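Local structure of ferredoxin-NADP reductase (Neisseria gonorrhoeae MIA_2011_03-10, 5TR9) at residues Q243-L246 / D247-Y250; M252-N255 / R256-G259. The protein probably transfers electrons between NADP(H) and ferredoxin or a similar electron carrier through its bound FAD, as a ferredoxin-NADP reductase. All blocks are in the same frame, centred on the assembly; numbering follows the deposited sequence.

Contact 1: residues Q243-L246 / D247-Y250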
# COMPACT_ATOMS: atom_id res chain seq x y z
N GLN A 243 7.58 -7.56 -15.12
CA GLN A 243 8.00 -8.11 -16.41
C GLN A 243 7.26 -7.44 -17.56
O GLN A 243 7.84 -7.21 -18.63
CB GLN A 243 7.80 -9.62 -16.44
CG GLN A 243 8.66 -10.31 -15.41
CD GLN A 243 8.60 -11.82 -15.47
OE1 GLN A 243 7.79 -12.41 -16.21
NE2 GLN A 243 9.48 -12.46 -14.70
N THR A 244 5.98 -7.11 -17.35
CA THR A 244 5.20 -6.41 -18.37
C THR A 244 5.76 -5.02 -18.63
O THR A 244 5.93 -4.61 -19.79
CB THR A 244 3.73 -6.35 -17.94
OG1 THR A 244 3.20 -7.68 -17.95
CG2 THR A 244 2.91 -5.48 -18.90
N LEU A 245 6.10 -4.28 -17.55
CA LEU A 245 6.68 -2.95 -17.72
C LEU A 245 8.05 -3.01 -18.39
O LEU A 245 8.37 -2.17 -19.24
CB LEU A 245 6.76 -2.24 -16.36
CG LEU A 245 5.39 -1.87 -15.77
CD1 LEU A 245 5.57 -1.32 -14.36
CD2 LEU A 245 4.69 -0.86 -16.68
N LEU A 246 8.87 -4.02 -18.05
CA LEU A 246 10.13 -4.19 -18.79
C LEU A 246 9.88 -4.36 -20.28
O LEU A 246 10.61 -3.80 -21.11
CB LEU A 246 10.91 -5.39 -18.25
CG LEU A 246 11.53 -5.35 -16.85
CD1 LEU A 246 12.53 -6.49 -16.69
CD2 LEU A 246 12.19 -4.02 -16.56
N ASP A 247 8.84 -5.13 -20.65
CA ASP A 247 8.53 -5.33 -22.06
C ASP A 247 8.10 -4.03 -22.73
O ASP A 247 8.29 -3.86 -23.94
CB ASP A 247 7.42 -6.37 -22.22
CG ASP A 247 7.88 -7.79 -21.93
OD1 ASP A 247 9.09 -8.05 -21.98
OD2 ASP A 247 7.01 -8.65 -21.66
N MET A 248 7.53 -3.10 -21.96
CA MET A 248 7.07 -1.81 -22.43
C MET A 248 8.15 -0.73 -22.39
O MET A 248 7.87 0.42 -22.72
CB MET A 248 5.86 -1.35 -21.60
CG MET A 248 4.62 -2.20 -21.86
SD MET A 248 3.27 -2.02 -20.67
CE MET A 248 2.74 -0.33 -20.97
N GLY A 249 9.38 -1.08 -22.00
CA GLY A 249 10.49 -0.15 -22.08
C GLY A 249 10.89 0.51 -20.78
O GLY A 249 11.73 1.43 -20.81
N TYR A 250 10.33 0.09 -19.65
CA TYR A 250 10.64 0.64 -18.34
C TYR A 250 11.76 -0.17 -17.69
O TYR A 250 12.08 -1.28 -18.11
CB TYR A 250 9.39 0.67 -17.47
CG TYR A 250 8.28 1.54 -18.06
CD1 TYR A 250 8.20 2.89 -17.76
CD2 TYR A 250 7.34 1.00 -18.93
CE1 TYR A 250 7.21 3.70 -18.31
CE2 TYR A 250 6.35 1.79 -19.48
CZ TYR A 250 6.28 3.14 -19.17
OH TYR A 250 5.30 3.92 -19.73
O HOH W 1 12.78 -2.32 -20.61
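A Schellman motif ends helix 235-247, the helix of a beta-alpha-beta crossover in the NAD-binding-type domain, and its two bonds run from G249 N to L246 O and from Y250 N to L245 O. The last regular helical bond, D247 N to Q243 O (3.1 Å), precedes a turn in which M248 N bonds only weakly, to T244 O and L245 O. Glycine at 249 takes a positive phi (102°), a conformation in which a side chain would jam against the preceding carbonyl oxygen. The chain then turns back so that Y250 N reaches L245 O at 3.0 Å, with a nearly straight N-H...O angle of 163° but from above the carbonyl plane. That same oxygen lies in the plane of the Y250 ring, at its edge, 3.3 Å from CD2 of Y250. Beside it the L245 branch CD2 packs 3.9 Å from CD2 of Y250, and F229 of strand 227-233 meets the tyrosine ring edge-to-face, so the residue just past the helix packs on the sheet. M248, with CG beside its own backbone N (chi1 -69°) and an extended chi2, runs alongside T244 so that SD lies 3.9 Å from CG2 of T244; T244 OG1 instead bonds to D240 O and K210 NZ. One water bridges two carbonyls, donating to L246 O at 2.7 Å and to Y250 O at 2.8 Å.

Contact 2: residues M252-N255 / R256-G259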
# COMPACT_ATOMS: atom_id res chain seq x y z
N MET A 252 14.10 -0.82 -13.73
CA MET A 252 14.09 -0.69 -12.28
C MET A 252 14.88 0.54 -11.83
O MET A 252 15.94 0.87 -12.38
CB MET A 252 14.66 -1.96 -11.64
CG MET A 252 14.50 -2.05 -10.13
SD MET A 252 15.51 -3.37 -9.40
CE MET A 252 14.76 -4.82 -10.13
N HIS A 253 14.35 1.21 -10.81
CA HIS A 253 15.15 2.20 -10.11
C HIS A 253 16.21 1.48 -9.28
O HIS A 253 15.89 0.52 -8.57
CB HIS A 253 14.26 3.04 -9.19
CG HIS A 253 15.02 4.00 -8.34
ND1 HIS A 253 15.42 5.24 -8.80
CD2 HIS A 253 15.47 3.91 -7.07
CE1 HIS A 253 16.07 5.87 -7.84
NE2 HIS A 253 16.12 5.09 -6.78
N ARG A 254 17.46 1.92 -9.38
CA ARG A 254 18.57 1.36 -8.62
C ARG A 254 19.40 2.51 -8.05
O ARG A 254 19.12 3.68 -8.32
CB ARG A 254 19.45 0.44 -9.48
CG ARG A 254 18.84 -0.93 -9.71
CD ARG A 254 19.79 -1.77 -10.56
NE ARG A 254 19.50 -3.20 -10.46
CZ ARG A 254 18.68 -3.85 -11.28
NH1 ARG A 254 18.08 -3.21 -12.26
NH2 ARG A 254 18.48 -5.15 -11.12
N ASN A 255 20.43 2.17 -7.27
CA ASN A 255 21.25 3.19 -6.61
C ASN A 255 21.70 4.28 -7.58
O ASN A 255 21.60 5.48 -7.28
CB ASN A 255 22.47 2.54 -5.96
CG ASN A 255 22.18 2.05 -4.56
OD1 ASN A 255 21.03 2.06 -4.11
ND2 ASN A 255 23.22 1.63 -3.86
N ARG A 256 22.22 3.89 -8.74
CA ARG A 256 22.75 4.83 -9.72
C ARG A 256 21.94 4.88 -11.01
O ARG A 256 22.34 5.60 -11.93
CB ARG A 256 24.20 4.47 -10.05
CG ARG A 256 25.14 4.61 -8.86
CD ARG A 256 26.55 4.29 -9.29
NE ARG A 256 27.42 4.04 -8.15
CZ ARG A 256 28.02 4.99 -7.45
NH1 ARG A 256 27.84 6.27 -7.76
NH2 ARG A 256 28.81 4.67 -6.44
N ILE A 257 20.85 4.14 -11.11
CA ILE A 257 19.98 4.10 -12.28
C ILE A 257 18.67 4.80 -11.92
O ILE A 257 17.93 4.29 -11.07
CB ILE A 257 19.69 2.66 -12.73
CG1 ILE A 257 20.97 1.84 -12.88
CG2 ILE A 257 18.87 2.68 -14.03
CD1 ILE A 257 21.87 2.33 -13.97
N PRO A 258 18.34 5.93 -12.54
CA PRO A 258 17.04 6.56 -12.21
C PRO A 258 15.87 5.61 -12.40
O PRO A 258 15.09 5.38 -11.47
CB PRO A 258 16.99 7.77 -13.15
CG PRO A 258 18.44 8.12 -13.37
CD PRO A 258 19.14 6.77 -13.44
N GLY A 259 15.76 5.03 -13.58
CA GLY A 259 14.74 4.02 -13.79
C GLY A 259 13.34 4.59 -13.66
O GLY A 259 13.12 5.80 -13.55
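R254 and I257 face each other across a tight reversal, and their backbones share both bonds of a hydrogen-bonded antiparallel pair, though unequally. R254 N gives its hydrogen to I257 O at 2.9 Å, almost straight (172°) and in the carbonyl plane. The return bond, from I257 N to R254 O, is long at 3.3 Å and weak, so the bond from R254 N is the stronger of the two by its geometry. Between them N255 and R256 occupy the two corners of a type I beta turn, which makes the segment 252-259 a short beta-hairpin-like excursion on the surface, lying between helix 235-247 and strand 261-265 of the parallel sheet. P258 has no N-H to offer the opposing segment, but its carbonyl is used: H253 ND1 donates to P258 O at 2.7 Å. The oxygen sits at the imidazole edge, within 12° of the ring plane; as the donor, ND1 carries a proton. With chi1 at 175° the H253 ring swings to the side of the P258 carbonyl, and chi2 turns ND1 to it. The backbone of the same H253 is hydrogen-bonded to I261, joining the hairpin's base to the start of strand 261-265. On the flank of the pair, R254 CB meets I257 CB at 3.9 Å, while the CG2 methyl of I257 lies 3.8 Å from M252 O.

Followed from the N terminus, the chain passes through the FAD-binding domain and most of the parallel sheet before either contact forms. Strand 227-233 leads into helix 235-247, which contact 1 ends, closing no loop beyond its own last turn. Contact 2 opens just beyond and closes a tight turn that folds 252-255 back along 256-259, after which the chain enters strand 261-265 at the edge of the sheet. The two are therefore in series, neither nested nor crossed; their centres lie about 15 Å apart, and no other touch joins them. Together they shape the connection that returns the helix to the sheet, one ending the helix and the other reversing the chain ahead of the strand.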